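Local structure of protein argonaute (Methanocaldococcus jannaschii, 5G5S) at residues A[9-14]-A[301-306]; A[279-284]-A[608-613]. The protein cuts single-stranded target DNA under the direction of short single-stranded DNA guides and may defend the cell against invading genetic elements. All blocks are in the same frame, centred on the assembly; numbering follows the deposited sequence.

Interaction 1. Residues A[9-14]-A[301-306]; sequences TYKINA and PKELEF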
ATOM      1  N   THR A   9      -7.907 -26.112   7.758  1.00 83.91           N
ATOM      2  CA  THR A   9      -8.767 -25.415   8.706  1.00 81.32           C
ATOM      3  C   THR A   9      -7.958 -24.513   9.633  1.00 83.89           C
ATOM      4  O   THR A   9      -6.947 -24.952  10.179  1.00 87.82           O
ATOM      5  CB  THR A   9      -9.768 -26.412   9.339  1.00 90.21           C
ATOM      6  OG1 THR A   9     -10.707 -25.714  10.140  1.00 86.54           O
ATOM      7  CG2 THR A   9      -9.096 -27.509  10.159  1.00 98.85           C
ATOM      8  N   TYR A  10      -8.356 -23.234   9.751  1.00 76.13           N
ATOM      9  CA  TYR A  10      -7.681 -22.224  10.580  1.00 74.41           C
ATOM     10  C   TYR A  10      -8.678 -21.292  11.230  1.00 76.41           C
ATOM     11  O   TYR A  10      -9.726 -21.008  10.646  1.00 75.61           O
ATOM     12  CB  TYR A  10      -6.662 -21.380   9.764  1.00 73.50           C
ATOM     13  CG  TYR A  10      -5.400 -22.115   9.376  1.00 77.51           C
ATOM     14  CD1 TYR A  10      -4.578 -22.686  10.343  1.00 83.35           C
ATOM     15  CD2 TYR A  10      -5.019 -22.232   8.044  1.00 77.63           C
ATOM     16  CE1 TYR A  10      -3.438 -23.406   9.991  1.00 86.70           C
ATOM     17  CE2 TYR A  10      -3.859 -22.917   7.682  1.00 80.98           C
ATOM     18  CZ  TYR A  10      -3.076 -23.510   8.659  1.00 93.01           C
ATOM     19  OH  TYR A  10      -1.935 -24.201   8.324  1.00 98.89           O
ATOM     20  N   LYS A  11      -8.326 -20.775  12.413  1.00 72.42           N
ATOM     21  CA  LYS A  11      -9.132 -19.831  13.181  1.00 70.61           C
ATOM     22  C   LYS A  11      -8.906 -18.389  12.713  1.00 73.22           C
ATOM     23  O   LYS A  11      -7.769 -17.996  12.427  1.00 73.82           O
ATOM     24  CB  LYS A  11      -8.818 -19.942  14.684  1.00 75.13           C
ATOM     25  CG  LYS A  11      -9.210 -21.270  15.317  1.00 88.57           C
ATOM     26  CD  LYS A  11      -7.990 -22.129  15.597  1.00104.59           C
ATOM     27  CE  LYS A  11      -8.369 -23.428  16.260  1.00126.03           C
ATOM     28  NZ  LYS A  11      -7.222 -24.371  16.327  1.00143.44           N
ATOM     29  N   ILE A  12      -9.998 -17.604  12.657  1.00 68.04           N
ATOM     30  CA  ILE A  12     -10.001 -16.179  12.306  1.00 65.64           C
ATOM     31  C   ILE A  12     -10.660 -15.398  13.457  1.00 67.59           C
ATOM     32  O   ILE A  12     -11.371 -15.996  14.263  1.00 66.58           O
ATOM     33  CB  ILE A  12     -10.642 -15.860  10.903  1.00 66.63           C
ATOM     34  CG1 ILE A  12     -12.110 -16.327  10.804  1.00 66.92           C
ATOM     35  CG2 ILE A  12      -9.797 -16.410   9.748  1.00 66.12           C
ATOM     36  CD1 ILE A  12     -12.975 -15.501   9.813  1.00 67.20           C
ATOM     37  N   ASN A  13     -10.426 -14.081  13.532  1.00 62.86           N
ATOM     38  CA  ASN A  13     -10.974 -13.202  14.570  1.00 63.40           C
ATOM     39  C   ASN A  13     -12.479 -12.839  14.375  1.00 67.97           C
ATOM     40  O   ASN A  13     -12.872 -11.676  14.529  1.00 66.82           O
ATOM     41  CB  ASN A  13     -10.092 -11.938  14.704  1.00 67.37           C
ATOM     42  CG  ASN A  13     -10.075 -11.032  13.485  1.00 76.38           C
ATOM     43  OD1 ASN A  13     -10.271 -11.453  12.344  1.00 63.47           O
ATOM     44  ND2 ASN A  13      -9.887  -9.756  13.716  1.00 68.34           N
ATOM     45  N   ALA A  14     -13.312 -13.844  14.058  1.00 65.76           N
ATOM     46  CA  ALA A  14     -14.764 -13.686  13.886  1.00 65.66           C
ATOM     47  C   ALA A  14     -15.462 -14.460  15.002  1.00 71.32           C
ATOM     48  O   ALA A  14     -15.182 -15.649  15.188  1.00 73.35           O
ATOM     49  CB  ALA A  14     -15.204 -14.214  12.526  1.00 65.74           C
ATOM     50  N   PRO A 301     -13.384 -18.535  18.520  1.00 82.65           N
ATOM     51  CA  PRO A 301     -13.177 -17.874  17.217  1.00 80.02           C
ATOM     52  C   PRO A 301     -13.667 -18.763  16.068  1.00 85.29           C
ATOM     53  O   PRO A 301     -13.715 -19.982  16.226  1.00 87.55           O
ATOM     54  CB  PRO A 301     -11.667 -17.606  17.179  1.00 80.09           C
ATOM     55  CG  PRO A 301     -11.070 -18.613  18.091  1.00 85.44           C
ATOM     56  CD  PRO A 301     -12.120 -19.067  19.069  1.00 83.87           C
ATOM     57  N   LYS A 302     -14.098 -18.160  14.952  1.00 80.76           N
ATOM     58  CA  LYS A 302     -14.609 -18.918  13.809  1.00 81.09           C
ATOM     59  C   LYS A 302     -13.524 -19.768  13.143  1.00 84.41           C
ATOM     60  O   LYS A 302     -12.441 -19.278  12.827  1.00 81.98           O
ATOM     61  CB  LYS A 302     -15.314 -17.990  12.783  1.00 82.14           C
ATOM     62  CG  LYS A 302     -15.934 -18.670  11.536  1.00 89.82           C
ATOM     63  CD  LYS A 302     -17.083 -19.636  11.858  1.00101.55           C
ATOM     64  CE  LYS A 302     -17.837 -20.110  10.634  1.00105.91           C
ATOM     65  NZ  LYS A 302     -17.170 -21.255   9.960  1.00112.66           N
ATOM     66  N   GLU A 303     -13.825 -21.050  12.944  1.00 82.23           N
ATOM     67  CA  GLU A 303     -12.912 -21.942  12.247  1.00 81.08           C
ATOM     68  C   GLU A 303     -13.312 -21.912  10.778  1.00 81.20           C
ATOM     69  O   GLU A 303     -14.491 -22.067  10.450  1.00 81.80           O
ATOM     70  CB  GLU A 303     -12.958 -23.355  12.828  1.00 85.52           C
ATOM     71  CG  GLU A 303     -11.588 -24.004  12.881  1.00 94.93           C
ATOM     72  CD  GLU A 303     -11.507 -25.269  13.713  1.00119.07           C
ATOM     73  OE1 GLU A 303     -12.336 -26.189  13.505  1.00111.51           O
ATOM     74  OE2 GLU A 303     -10.594 -25.346  14.566  1.00112.15           O
ATOM     75  N   LEU A 304     -12.338 -21.674   9.906  1.00 73.99           N
ATOM     76  CA  LEU A 304     -12.562 -21.536   8.478  1.00 72.74           C
ATOM     77  C   LEU A 304     -11.657 -22.443   7.652  1.00 76.63           C
ATOM     78  O   LEU A 304     -10.484 -22.603   7.993  1.00 76.04           O
ATOM     79  CB  LEU A 304     -12.302 -20.057   8.112  1.00 70.03           C
ATOM     80  CG  LEU A 304     -12.894 -19.520   6.827  1.00 73.01           C
ATOM     81  CD1 LEU A 304     -14.414 -19.693   6.799  1.00 75.54           C
ATOM     82  CD2 LEU A 304     -12.513 -18.060   6.648  1.00 70.60           C
ATOM     83  N   GLU A 305     -12.195 -22.988   6.538  1.00 73.32           N
ATOM     84  CA  GLU A 305     -11.469 -23.836   5.590  1.00 73.09           C
ATOM     85  C   GLU A 305     -10.731 -22.948   4.572  1.00 74.71           C
ATOM     86  O   GLU A 305     -11.336 -22.056   3.975  1.00 72.38           O
ATOM     87  CB  GLU A 305     -12.425 -24.801   4.874  1.00 76.78           C
ATOM     88  CG  GLU A 305     -12.920 -25.949   5.738  1.00 88.70           C
ATOM     89  CD  GLU A 305     -13.875 -26.895   5.036  1.00116.89           C
ATOM     90  OE1 GLU A 305     -14.901 -26.422   4.493  1.00119.92           O
ATOM     91  OE2 GLU A 305     -13.610 -28.119   5.051  1.00117.42           O
ATOM     92  N   PHE A 306      -9.424 -23.199   4.383  1.00 72.06           N
ATOM     93  CA  PHE A 306      -8.553 -22.432   3.491  1.00 69.95           C
ATOM     94  C   PHE A 306      -7.968 -23.279   2.366  1.00 75.99           C
ATOM     95  O   PHE A 306      -7.453 -24.370   2.615  1.00 77.28           O
ATOM     96  CB  PHE A 306      -7.382 -21.797   4.297  1.00 69.25           C
ATOM     97  CG  PHE A 306      -7.686 -20.519   5.047  1.00 68.39           C
ATOM     98  CD1 PHE A 306      -8.420 -20.542   6.228  1.00 71.94           C
ATOM     99  CD2 PHE A 306      -7.201 -19.298   4.597  1.00 68.12           C
ATOM    100  CE1 PHE A 306      -8.691 -19.360   6.927  1.00 71.36           C
ATOM    101  CE2 PHE A 306      -7.483 -18.114   5.290  1.00 69.57           C
ATOM    102  CZ  PHE A 306      -8.229 -18.153   6.446  1.00 68.43           C
TER

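Interaction 2. Residues A[279-284]-A[608-613]; sequences SNENKG and FTSDYR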
ATOM      1  N   SER A 279       3.397 -13.448  17.465  1.00 78.93           N
ATOM      2  CA  SER A 279       2.926 -14.302  16.370  1.00 76.46           C
ATOM      3  C   SER A 279       1.397 -14.191  16.199  1.00 79.17           C
ATOM      4  O   SER A 279       0.713 -13.690  17.094  1.00 79.96           O
ATOM      5  CB  SER A 279       3.336 -15.754  16.609  1.00 80.48           C
ATOM      6  OG  SER A 279       2.577 -16.344  17.650  1.00 90.36           O
ATOM      7  N   ASN A 280       0.868 -14.646  15.052  1.00 73.94           N
ATOM      8  CA  ASN A 280      -0.568 -14.610  14.784  1.00 72.79           C
ATOM      9  C   ASN A 280      -1.376 -15.438  15.790  1.00 78.36           C
ATOM     10  O   ASN A 280      -2.443 -14.991  16.210  1.00 78.35           O
ATOM     11  CB  ASN A 280      -0.873 -15.027  13.346  1.00 73.18           C
ATOM     12  CG  ASN A 280      -0.410 -14.062  12.272  1.00 76.18           C
ATOM     13  OD1 ASN A 280      -0.214 -12.867  12.503  1.00 64.84           O
ATOM     14  ND2 ASN A 280      -0.242 -14.562  11.062  1.00 62.01           N
ATOM     15  N   GLU A 281      -0.840 -16.605  16.214  1.00 76.69           N
ATOM     16  CA  GLU A 281      -1.450 -17.493  17.222  1.00 79.60           C
ATOM     17  C   GLU A 281      -1.567 -16.769  18.574  1.00 86.06           C
ATOM     18  O   GLU A 281      -2.640 -16.775  19.182  1.00 86.37           O
ATOM     19  CB  GLU A 281      -0.633 -18.793  17.395  1.00 83.13           C
ATOM     20  CG  GLU A 281      -0.619 -19.708  16.175  1.00 91.54           C
ATOM     21  CD  GLU A 281       0.474 -19.483  15.140  1.00104.84           C
ATOM     22  OE1 GLU A 281       0.965 -18.335  15.003  1.00 87.39           O
ATOM     23  OE2 GLU A 281       0.809 -20.461  14.430  1.00 90.84           O
ATOM     24  N   ASN A 282      -0.466 -16.105  19.009  1.00 82.87           N
ATOM     25  CA  ASN A 282      -0.419 -15.345  20.257  1.00 84.12           C
ATOM     26  C   ASN A 282      -1.294 -14.106  20.234  1.00 84.64           C
ATOM     27  O   ASN A 282      -1.893 -13.771  21.252  1.00 85.06           O
ATOM     28  CB  ASN A 282       1.005 -15.007  20.640  1.00 87.40           C
ATOM     29  CG  ASN A 282       1.820 -16.185  21.096  1.00 97.98           C
ATOM     30  OD1 ASN A 282       1.293 -17.241  21.483  1.00 89.70           O
ATOM     31  ND2 ASN A 282       3.137 -16.015  21.070  1.00 88.55           N
ATOM     32  N   LYS A 283      -1.408 -13.454  19.065  1.00 79.30           N
ATOM     33  CA  LYS A 283      -2.286 -12.296  18.857  1.00 77.94           C
ATOM     34  C   LYS A 283      -3.737 -12.785  19.004  1.00 80.19           C
ATOM     35  O   LYS A 283      -4.569 -12.093  19.584  1.00 79.64           O
ATOM     36  CB  LYS A 283      -2.072 -11.703  17.453  1.00 78.32           C
ATOM     37  CG  LYS A 283      -1.945 -10.185  17.428  1.00 95.11           C
ATOM     38  CD  LYS A 283      -0.483  -9.725  17.309  1.00102.95           C
ATOM     39  CE  LYS A 283      -0.025  -9.429  15.894  1.00104.22           C
ATOM     40  NZ  LYS A 283       0.146 -10.659  15.075  1.00107.05           N
ATOM     41  N   GLY A 284      -3.990 -14.001  18.530  1.00 76.73           N
ATOM     42  CA  GLY A 284      -5.291 -14.651  18.626  1.00 77.11           C
ATOM     43  C   GLY A 284      -5.745 -14.859  20.052  1.00 82.29           C
ATOM     44  O   GLY A 284      -6.917 -14.650  20.365  1.00 82.21           O
ATOM     45  N   PHE A 608      -5.367 -16.675  12.777  1.00 69.11           N
ATOM     46  CA  PHE A 608      -4.556 -17.147  13.891  1.00 70.12           C
ATOM     47  C   PHE A 608      -3.645 -18.315  13.466  1.00 74.92           C
ATOM     48  O   PHE A 608      -3.842 -19.454  13.897  1.00 75.45           O
ATOM     49  CB  PHE A 608      -5.443 -17.478  15.117  1.00 72.86           C
ATOM     50  CG  PHE A 608      -6.437 -16.425  15.584  1.00 72.33           C
ATOM     51  CD1 PHE A 608      -6.290 -15.083  15.220  1.00 71.63           C
ATOM     52  CD2 PHE A 608      -7.487 -16.765  16.432  1.00 73.20           C
ATOM     53  CE1 PHE A 608      -7.211 -14.120  15.646  1.00 71.05           C
ATOM     54  CE2 PHE A 608      -8.385 -15.796  16.887  1.00 74.92           C
ATOM     55  CZ  PHE A 608      -8.240 -14.482  16.494  1.00 71.68           C
ATOM     56  N   THR A 609      -2.665 -18.014  12.577  1.00 70.98           N
ATOM     57  CA  THR A 609      -1.691 -18.970  12.037  1.00 72.09           C
ATOM     58  C   THR A 609      -0.392 -18.330  11.528  1.00 75.94           C
ATOM     59  O   THR A 609      -0.377 -17.166  11.122  1.00 74.43           O
ATOM     60  CB  THR A 609      -2.319 -19.859  10.935  1.00 74.74           C
ATOM     61  OG1 THR A 609      -1.416 -20.934  10.680  1.00 72.01           O
ATOM     62  CG2 THR A 609      -2.601 -19.095   9.617  1.00 69.99           C
ATOM     63  N   SER A 610       0.667 -19.135  11.461  1.00 73.96           N
ATOM     64  CA  SER A 610       1.959 -18.718  10.921  1.00 74.67           C
ATOM     65  C   SER A 610       2.113 -19.250   9.490  1.00 79.39           C
ATOM     66  O   SER A 610       3.099 -18.942   8.815  1.00 80.27           O
ATOM     67  CB  SER A 610       3.099 -19.193  11.814  1.00 80.85           C
ATOM     68  OG  SER A 610       3.009 -18.565  13.082  1.00 91.31           O
ATOM     69  N   ASP A 611       1.122 -20.031   9.026  1.00 75.37           N
ATOM     70  CA  ASP A 611       1.078 -20.576   7.669  1.00 75.30           C
ATOM     71  C   ASP A 611       0.737 -19.457   6.655  1.00 75.70           C
ATOM     72  O   ASP A 611       0.180 -18.419   7.023  1.00 72.69           O
ATOM     73  CB  ASP A 611       0.088 -21.759   7.587  1.00 78.69           C
ATOM     74  CG  ASP A 611       0.149 -22.594   6.312  1.00 96.12           C
ATOM     75  OD1 ASP A 611       1.190 -22.535   5.602  1.00 98.39           O
ATOM     76  OD2 ASP A 611      -0.844 -23.301   6.018  1.00102.90           O
ATOM     77  N   TYR A 612       1.125 -19.662   5.396  1.00 72.06           N
ATOM     78  CA  TYR A 612       0.999 -18.701   4.313  1.00 70.15           C
ATOM     79  C   TYR A 612       0.722 -19.429   3.003  1.00 73.34           C
ATOM     80  O   TYR A 612       0.715 -20.658   2.995  1.00 73.97           O
ATOM     81  CB  TYR A 612       2.288 -17.852   4.218  1.00 72.62           C
ATOM     82  CG  TYR A 612       3.532 -18.654   3.882  1.00 79.05           C
ATOM     83  CD1 TYR A 612       4.226 -19.352   4.867  1.00 83.09           C
ATOM     84  CD2 TYR A 612       4.016 -18.712   2.577  1.00 81.11           C
ATOM     85  CE1 TYR A 612       5.343 -20.124   4.556  1.00 87.45           C
ATOM     86  CE2 TYR A 612       5.136 -19.479   2.254  1.00 84.89           C
ATOM     87  CZ  TYR A 612       5.814 -20.160   3.251  1.00 97.11           C
ATOM     88  OH  TYR A 612       6.949 -20.874   2.940  1.00103.79           O
ATOM     89  N   ARG A 613       0.527 -18.673   1.887  1.00 69.28           N
ATOM     90  CA  ARG A 613       0.195 -19.211   0.559  1.00 68.83           C
ATOM     91  C   ARG A 613      -1.225 -19.828   0.680  1.00 70.83           C
ATOM     92  O   ARG A 613      -1.529 -20.831   0.041  1.00 70.40           O
ATOM     93  CB  ARG A 613       1.269 -20.234   0.104  1.00 71.34           C
ATOM     94  CG  ARG A 613       1.303 -20.564  -1.380  1.00 80.58           C
ATOM     95  CD  ARG A 613       2.376 -21.606  -1.673  1.00 91.55           C
ATOM     96  NE  ARG A 613       1.790 -22.931  -1.885  1.00102.94           N
ATOM     97  CZ  ARG A 613       2.469 -24.022  -2.234  1.00121.30           C
ATOM     98  NH1 ARG A 613       3.786 -23.971  -2.394  1.00112.98           N
ATOM     99  NH2 ARG A 613       1.835 -25.172  -2.424  1.00105.89           N
TER

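Interaction 1. Residues A[9-14]-A[301-306]
Ala14 O accepts the backbone N-H of Lys302 at 2.7 Å. The bond is bent (140° at the hydrogen) and lies just past an inverse gamma turn centred on Asn13. Further along, Tyr10 and Leu304 form a hydrogen-bonded pair: Tyr10 N donates to Leu304 O at 2.8 Å, and Leu304 N donates back to Tyr10 O. Ile12 N reaches Lys302 O at 3.0 Å. Thr9 with Glu305 and Lys11 with Glu303 are non-hydrogen-bonded pairs.

Thr9, Lys11 and Glu303 project from one face of the sheet. Thr9 OG1 lies 3.3 Å from Glu303 CG. Lys11 and Glu303 run side by side, and Lys11 NZ makes a long salt bridge of 3.9 Å to Glu303 OE2.

On the face of Tyr10, Ile12 and Leu304 the contacts across the pair are mostly apolar. Ile12 CG2 stands anti to its carbonyl carbon and meets the edge of the Phe306 ring, 4.0 Å from CZ. The other branch of Ile12 carries CD1 to Leu304 CD2 at 4.1 Å. Tyr10 CB also touches Phe306.

Strand 302-308 lies between strands 7-12 and 614-618 in the mixed sheet that includes the PIWI strands. Strand 150-163 packs against Ala14 and Lys302.

Interaction 2. Residues A[279-284]-A[608-613]
Phe608 lies against the first turn of helix 280-293, where its ring forms a CH-pi contact with Gly284. The segment 608-613 is a loop of the PIWI region. Ser279 is the N-cap of the helix and accepts a weak capping bond from Asn282 N.

The Phe608 side chain starts with CB, 4.0 Å from Asn280 O. Its CG stands anti to the carbonyl carbon, and chi2 (-20°) turns one ring face to Gly284. All six ring atoms lie at similar distances from Gly284 CA, from CG through CD1 and CD2 to CE1, CE2 and CZ at the tip. Gly284 CA sits 3.4 Å from the centroid of the Phe608 ring, 4° off the normal. Glycine lets the helix backbone come this close to the ring. Ile287 and Asn288, one turn further along the helix, touch the same phenylalanine.

Two polar bonds tie the following loop residues to the helix start. Asn280 ND2 donates to Thr609 O at 2.6 Å, with the acceptor close to the amide plane. Asn280 OD1 accepts from Ser633 N, within residues 627-634, which bind the 5'-phosphorylated end of the guide DNA. Thr609 OG1 accepts from Asp611 N in an ST turn. A bend at chi2 (89°) brings the Glu281 carboxylate to Ser610, where OE1 accepts from Ser610 OG through its syn lone pair at 2.8 Å.

In the fold
Interactions 1 and 2 have centres 11 Å apart and meet directly. Lys11 O, on strand 7-12, lies 2.8 Å from Phe608 N, a probable hydrogen bond. Tyr10 OH is hydrogen-bonded to Asp611 OD2 at 2.7 Å. Phe608 CZ lies 3.6 Å from Asn13 CA. Loop 608-613 therefore touches both strand 7-12 and the start of helix 280-293. Strand 302-308 follows that helix in the chain. The segments of the two contacts alternate along the sequence. Interaction 1 lies away from the annotated sites. Its Pro301 side chain is about 10 Å from a magnesium ion bound by Ala291, Leu294, Ile297 and Asn299. The side chain of the guide-contacting His159 is about 12 Å from Gly284.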